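Local coordinates for protein possible translation initiation inhibitor (Rhodopseudomonas palustris, PDB 3LME) that is of unknown function but belongs to the trimeric YjgF-like (endoribonuclease L-PSP) family and possibly inhibits translation initiation, at residues K70-A84 / I97-V111. The protein carries 1 engineered substitution. Sequence-based numbering, arbitrary orientation.
Sequences KADAVRLTVFVTDVA and IWGDGPYPPRTVLQV. With SO4 (sulfate ion), chain N.
The Lys70 side chain and the Trp98 indole pass one another running opposite ways, the lysine CD lying over one ring face. The indole NE1 donates to Lys70 O at 3.0 Å, from well above the carbonyl plane (53° out of it), while the extended lysine chain carries NZ to within 2.8 Å of Ile97 O. Both bonds tie the residues just ahead of strand 73-80 to the C-terminal end of helix 83-98. Pro104 CD lies over a face of the same indole, and its CG meets Leu76 CD1 at 3.8 Å.

Beyond Pro104, strands 73-80 and 106-110 run parallel, their directions differing by 13°, and their backbone hydrogen bonds alternate from Leu76 N to Pro105 O through Val80 N to Leu109 O. Side chains therefore pair by face. On one, Thr77 and Thr107 stand as neighbours, CG2 to CG2 at 3.5 Å, and the Leu109 and Phe79 side chains share a direction, with Leu109 CD1 3.4 Å from Phe79 CE1; the second subunit's Asp123 packs on Thr107, and Leu109 of the third on Phe79. On the other, Leu76 and Val78 adjoin Arg106 and Val108. The Arg106 guanidinium has Val108 CG2 over one face, and its NH2 is hydrogen-bonded to Gln94 and Asn91 of helix 83-98.

Gln110 has CG anti to its backbone N (chi1 -164°) and an extended chain, which brings OE1 to Val83 N at 3.1 Å, in the first turn of that helix. Val83 CG2 in turn reaches Val108 CG1 at 3.9 Å, and Val108 N donates to sulfate O1 at 2.6 Å.

Chemically, this beta-alpha-beta unit is fastened by polar bonds at both ends of its helix and by a parallel backbone ladder and apolar pairs between, while Thr107 and Phe79, on the face that carries Thr77, also meet the neighbouring subunits.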
loop_
_atom_site.group_PDB
_atom_site.type_symbol
_atom_site.label_atom_id
_atom_site.label_comp_id
_atom_site.label_asym_id
_atom_site.label_seq_id
_atom_site.Cartn_x
_atom_site.Cartn_y
_atom_site.Cartn_z
ATOM N N LYS A 70 2.399 -0.592 -18.977
ATOM C CA LYS A 70 2.049 0.646 -18.281
ATOM C C LYS A 70 0.547 0.947 -18.294
ATOM O O LYS A 70 0.064 1.713 -17.472
ATOM C CB LYS A 70 2.786 1.822 -18.913
ATOM C CG LYS A 70 1.990 2.470 -20.040
ATOM C CD LYS A 70 2.814 3.350 -20.914
ATOM C CE LYS A 70 1.924 3.924 -21.967
ATOM N NZ LYS A 70 2.693 4.785 -22.878
ATOM N N ALA A 71 -0.191 0.372 -19.235
ATOM C CA ALA A 71 -1.639 0.657 -19.358
ATOM C C ALA A 71 -2.466 -0.276 -18.443
ATOM O O ALA A 71 -3.684 -0.135 -18.309
ATOM C CB ALA A 71 -2.093 0.556 -20.846
ATOM N N ASP A 72 -1.772 -1.227 -17.821
ATOM C CA ASP A 72 -2.354 -2.167 -16.881
ATOM C C ASP A 72 -2.202 -1.741 -15.427
ATOM O O ASP A 72 -2.539 -2.538 -14.554
ATOM C CB ASP A 72 -1.714 -3.557 -17.061
ATOM C CG ASP A 72 -1.896 -4.110 -18.478
ATOM O OD1 ASP A 72 -2.833 -3.657 -19.147
ATOM O OD2 ASP A 72 -1.115 -4.987 -18.929
ATOM N N ALA A 73 -1.698 -0.533 -15.140
ATOM C CA ALA A 73 -1.450 -0.139 -13.736
ATOM C C ALA A 73 -2.740 0.155 -12.992
ATOM O O ALA A 73 -3.499 0.990 -13.426
ATOM C CB ALA A 73 -0.554 1.040 -13.659
ATOM N N VAL A 74 -3.017 -0.538 -11.892
ATOM C CA VAL A 74 -4.204 -0.205 -11.084
ATOM C C VAL A 74 -3.867 0.599 -9.845
ATOM O O VAL A 74 -4.752 1.220 -9.285
ATOM C CB VAL A 74 -5.065 -1.411 -10.691
ATOM C CG1 VAL A 74 -5.603 -2.109 -11.933
ATOM C CG2 VAL A 74 -4.277 -2.375 -9.868
ATOM N N ARG A 75 -2.609 0.597 -9.410
ATOM C CA ARG A 75 -2.222 1.490 -8.316
ATOM C C ARG A 75 -0.745 1.783 -8.293
ATOM O O ARG A 75 0.068 0.869 -8.418
ATOM C CB ARG A 75 -2.625 0.937 -6.937
ATOM C CG ARG A 75 -2.406 1.928 -5.806
ATOM C CD ARG A 75 -2.470 1.241 -4.425
ATOM N NE ARG A 75 -3.817 0.771 -4.126
ATOM C CZ ARG A 75 -4.860 1.571 -3.922
ATOM N NH1 ARG A 75 -6.061 1.050 -3.687
ATOM N NH2 ARG A 75 -4.707 2.883 -3.968
ATOM N N LEU A 76 -0.414 3.053 -8.088
ATOM C CA LEU A 76 0.957 3.470 -7.907
ATOM C C LEU A 76 1.073 4.173 -6.567
ATOM O O LEU A 76 0.330 5.116 -6.305
ATOM C CB LEU A 76 1.363 4.420 -9.031
ATOM C CG LEU A 76 1.347 3.884 -10.469
ATOM C CD1 LEU A 76 1.813 4.955 -11.409
ATOM C CD2 LEU A 76 2.251 2.682 -10.593
ATOM N N THR A 77 1.972 3.715 -5.698
ATOM C CA THR A 77 2.218 4.438 -4.454
ATOM C C THR A 77 3.641 4.977 -4.498
ATOM O O THR A 77 4.607 4.233 -4.415
ATOM C CB THR A 77 1.933 3.560 -3.193
ATOM O OG1 THR A 77 0.731 2.789 -3.399
ATOM C CG2 THR A 77 1.757 4.432 -1.942
ATOM N N VAL A 78 3.768 6.276 -4.703
ATOM C CA VAL A 78 5.082 6.890 -4.758
ATOM C C VAL A 78 5.425 7.475 -3.397
ATOM O O VAL A 78 4.697 8.328 -2.866
ATOM C CB VAL A 78 5.158 7.977 -5.827
ATOM C CG1 VAL A 78 6.613 8.268 -6.200
ATOM C CG2 VAL A 78 4.411 7.545 -7.044
ATOM N N PHE A 79 6.512 6.978 -2.818
ATOM C CA PHE A 79 7.090 7.569 -1.616
ATOM C C PHE A 79 8.308 8.395 -2.018
ATOM O O PHE A 79 9.223 7.914 -2.686
ATOM C CB PHE A 79 7.498 6.482 -0.628
ATOM C CG PHE A 79 6.451 5.430 -0.420
ATOM C CD1 PHE A 79 5.519 5.556 0.599
ATOM C CD2 PHE A 79 6.399 4.309 -1.240
ATOM C CE1 PHE A 79 4.542 4.590 0.801
ATOM C CE2 PHE A 79 5.419 3.311 -1.036
ATOM C CZ PHE A 79 4.491 3.467 -0.011
ATOM N N VAL A 80 8.299 9.654 -1.628
ATOM C CA VAL A 80 9.403 10.531 -1.896
ATOM C C VAL A 80 9.863 11.219 -0.604
ATOM O O VAL A 80 9.260 11.096 0.467
ATOM C CB VAL A 80 9.050 11.603 -2.967
ATOM C CG1 VAL A 80 8.375 10.971 -4.154
ATOM C CG2 VAL A 80 8.173 12.694 -2.371
ATOM N N THR A 81 10.931 11.981 -0.752
ATOM C CA THR A 81 11.703 12.484 0.341
ATOM C C THR A 81 11.384 13.948 0.614
ATOM O O THR A 81 11.632 14.449 1.733
ATOM C CB THR A 81 13.181 12.196 0.039
ATOM O OG1 THR A 81 13.604 11.189 0.951
ATOM C CG2 THR A 81 14.101 13.449 0.122
ATOM N N ASP A 82 10.815 14.605 -0.406
ATOM C CA ASP A 82 10.407 16.003 -0.355
ATOM C C ASP A 82 9.267 16.157 -1.360
ATOM O O ASP A 82 9.477 16.426 -2.524
ATOM C CB ASP A 82 11.608 16.912 -0.678
ATOM C CG ASP A 82 11.293 18.424 -0.575
ATOM O OD1 ASP A 82 10.119 18.841 -0.380
ATOM O OD2 ASP A 82 12.256 19.209 -0.710
ATOM N N VAL A 83 8.042 15.968 -0.907
ATOM C CA VAL A 83 6.891 16.083 -1.790
ATOM C C VAL A 83 6.846 17.443 -2.499
ATOM O O VAL A 83 6.627 17.513 -3.696
ATOM C CB VAL A 83 5.556 15.703 -1.056
ATOM C CG1 VAL A 83 5.113 16.788 -0.072
ATOM C CG2 VAL A 83 4.461 15.387 -2.051
ATOM N N ALA A 84 7.094 18.524 -1.779
ATOM C CA ALA A 84 7.100 19.833 -2.417
ATOM C C ALA A 84 8.044 19.845 -3.638
ATOM O O ALA A 84 7.728 20.439 -4.662
ATOM C CB ALA A 84 7.474 20.917 -1.411
ATOM N N ILE A 97 5.642 9.403 -19.964
ATOM C CA ILE A 97 5.420 7.985 -20.139
ATOM C C ILE A 97 4.006 7.743 -20.630
ATOM O O ILE A 97 3.799 7.013 -21.594
ATOM C CB ILE A 97 5.762 7.189 -18.839
ATOM C CG1 ILE A 97 7.277 7.258 -18.589
ATOM C CG2 ILE A 97 5.274 5.745 -18.916
ATOM C CD1 ILE A 97 7.758 6.479 -17.401
ATOM N N TRP A 98 3.047 8.392 -19.990
ATOM C CA TRP A 98 1.639 8.134 -20.223
ATOM C C TRP A 98 1.024 9.095 -21.251
ATOM O O TRP A 98 -0.132 8.952 -21.629
ATOM C CB TRP A 98 0.867 8.161 -18.881
ATOM C CG TRP A 98 0.845 6.814 -18.188
ATOM C CD1 TRP A 98 -0.067 5.824 -18.381
ATOM C CD2 TRP A 98 1.779 6.316 -17.208
ATOM N NE1 TRP A 98 0.235 4.739 -17.593
ATOM C CE2 TRP A 98 1.366 5.010 -16.869
ATOM C CE3 TRP A 98 2.912 6.848 -16.580
ATOM C CZ2 TRP A 98 2.054 4.218 -15.920
ATOM C CZ3 TRP A 98 3.603 6.062 -15.650
ATOM C CH2 TRP A 98 3.176 4.758 -15.335
ATOM N N GLY A 99 1.794 10.073 -21.695
ATOM C CA GLY A 99 1.284 11.068 -22.603
ATOM C C GLY A 99 0.208 11.865 -21.914
ATOM O O GLY A 99 0.383 12.298 -20.772
ATOM N N ASP A 100 -0.908 12.057 -22.614
ATOM C CA ASP A 100 -2.050 12.773 -22.054
ATOM C C ASP A 100 -3.025 11.846 -21.302
ATOM O O ASP A 100 -4.109 12.287 -20.898
ATOM C CB ASP A 100 -2.776 13.563 -23.144
ATOM C CG ASP A 100 -3.555 12.661 -24.124
ATOM O OD1 ASP A 100 -3.472 11.393 -24.032
ATOM O OD2 ASP A 100 -4.250 13.247 -24.997
ATOM N N GLY A 101 -2.638 10.584 -21.102
ATOM C CA GLY A 101 -3.438 9.656 -20.290
ATOM C C GLY A 101 -4.025 8.482 -21.061
ATOM O O GLY A 101 -3.596 8.198 -22.174
ATOM N N PRO A 102 -4.987 7.756 -20.469
ATOM C CA PRO A 102 -5.473 7.946 -19.108
ATOM C C PRO A 102 -4.408 7.460 -18.116
ATOM O O PRO A 102 -3.619 6.560 -18.433
ATOM C CB PRO A 102 -6.716 7.053 -19.052
ATOM C CG PRO A 102 -6.391 5.900 -20.023
ATOM C CD PRO A 102 -5.486 6.497 -21.084
ATOM N N TYR A 103 -4.403 8.064 -16.931
ATOM C CA TYR A 103 -3.392 7.828 -15.922
ATOM C C TYR A 103 -3.852 6.866 -14.812
ATOM O O TYR A 103 -5.023 6.853 -14.464
ATOM C CB TYR A 103 -3.059 9.163 -15.316
ATOM C CG TYR A 103 -2.614 10.210 -16.294
ATOM C CD1 TYR A 103 -1.325 10.179 -16.834
ATOM C CD2 TYR A 103 -3.463 11.274 -16.656
ATOM C CE1 TYR A 103 -0.886 11.166 -17.719
ATOM C CE2 TYR A 103 -3.026 12.276 -17.551
ATOM C CZ TYR A 103 -1.728 12.209 -18.069
ATOM O OH TYR A 103 -1.270 13.165 -18.947
ATOM N N PRO A 104 -2.935 6.090 -14.209
ATOM C CA PRO A 104 -3.361 5.175 -13.141
ATOM C C PRO A 104 -3.707 5.900 -11.839
ATOM O O PRO A 104 -3.246 7.024 -11.626
ATOM C CB PRO A 104 -2.147 4.292 -12.911
ATOM C CG PRO A 104 -1.100 4.784 -13.858
ATOM C CD PRO A 104 -1.479 6.136 -14.338
ATOM N N PRO A 105 -4.528 5.272 -10.973
ATOM C CA PRO A 105 -4.763 5.796 -9.643
ATOM C C PRO A 105 -3.436 5.842 -8.885
ATOM O O PRO A 105 -2.610 4.948 -9.026
ATOM C CB PRO A 105 -5.676 4.748 -9.009
ATOM C CG PRO A 105 -6.248 4.007 -10.141
ATOM C CD PRO A 105 -5.182 3.967 -11.162
ATOM N N ARG A 106 -3.249 6.863 -8.057
ATOM C CA ARG A 106 -1.926 7.179 -7.584
ATOM C C ARG A 106 -1.989 7.817 -6.218
ATOM O O ARG A 106 -2.881 8.587 -5.944
ATOM C CB ARG A 106 -1.282 8.160 -8.575
ATOM C CG ARG A 106 -0.037 8.830 -8.089
ATOM C CD ARG A 106 0.463 9.856 -9.069
ATOM N NE ARG A 106 0.065 11.214 -8.751
ATOM C CZ ARG A 106 0.656 12.276 -9.278
ATOM N NH1 ARG A 106 0.249 13.501 -8.967
ATOM N NH2 ARG A 106 1.665 12.108 -10.129
ATOM N N THR A 107 -1.014 7.527 -5.369
ATOM C CA THR A 107 -0.876 8.241 -4.117
ATOM C C THR A 107 0.593 8.627 -3.881
ATOM O O THR A 107 1.456 7.774 -3.981
ATOM C CB THR A 107 -1.538 7.449 -2.951
ATOM O OG1 THR A 107 -1.109 7.983 -1.707
ATOM C CG2 THR A 107 -1.175 5.984 -3.002
ATOM N N VAL A 108 0.860 9.911 -3.613
ATOM C CA VAL A 108 2.226 10.436 -3.389
ATOM C C VAL A 108 2.419 10.933 -1.943
ATOM O O VAL A 108 1.821 11.923 -1.541
ATOM C CB VAL A 108 2.587 11.628 -4.384
ATOM C CG1 VAL A 108 3.973 12.169 -4.123
ATOM C CG2 VAL A 108 2.491 11.219 -5.863
ATOM N N LEU A 109 3.260 10.268 -1.158
ATOM C CA LEU A 109 3.508 10.726 0.232
ATOM C C LEU A 109 4.952 11.081 0.471
ATOM O O LEU A 109 5.839 10.504 -0.155
ATOM C CB LEU A 109 3.133 9.659 1.256
ATOM C CG LEU A 109 2.086 8.671 0.784
ATOM C CD1 LEU A 109 2.551 7.316 1.186
ATOM C CD2 LEU A 109 0.730 8.991 1.356
ATOM N N GLN A 110 5.183 12.020 1.384
ATOM C CA GLN A 110 6.536 12.289 1.861
ATOM C C GLN A 110 6.883 11.310 2.963
ATOM O O GLN A 110 6.017 10.864 3.707
ATOM C CB GLN A 110 6.669 13.714 2.363
ATOM C CG GLN A 110 8.087 14.182 2.524
ATOM C CD GLN A 110 8.146 15.651 2.901
ATOM O OE1 GLN A 110 7.687 16.517 2.141
ATOM N NE2 GLN A 110 8.691 15.944 4.093
ATOM N N VAL A 111 8.157 10.988 3.084
ATOM C CA VAL A 111 8.582 9.957 4.009
ATOM C C VAL A 111 10.007 10.351 4.442
ATOM O O VAL A 111 10.659 11.096 3.731
ATOM C CB VAL A 111 8.413 8.593 3.298
ATOM C CG1 VAL A 111 9.731 7.955 2.933
ATOM C CG2 VAL A 111 7.550 7.678 4.120
HETATM S S SO4 N . -1.421 12.916 -3.823
HETATM O O1 SO4 N . -0.879 11.774 -3.100
HETATM O O2 SO4 N . -2.388 12.453 -4.849
HETATM O O3 SO4 N . -2.051 13.845 -2.891
HETATM O O4 SO4 N . -0.334 13.641 -4.494
#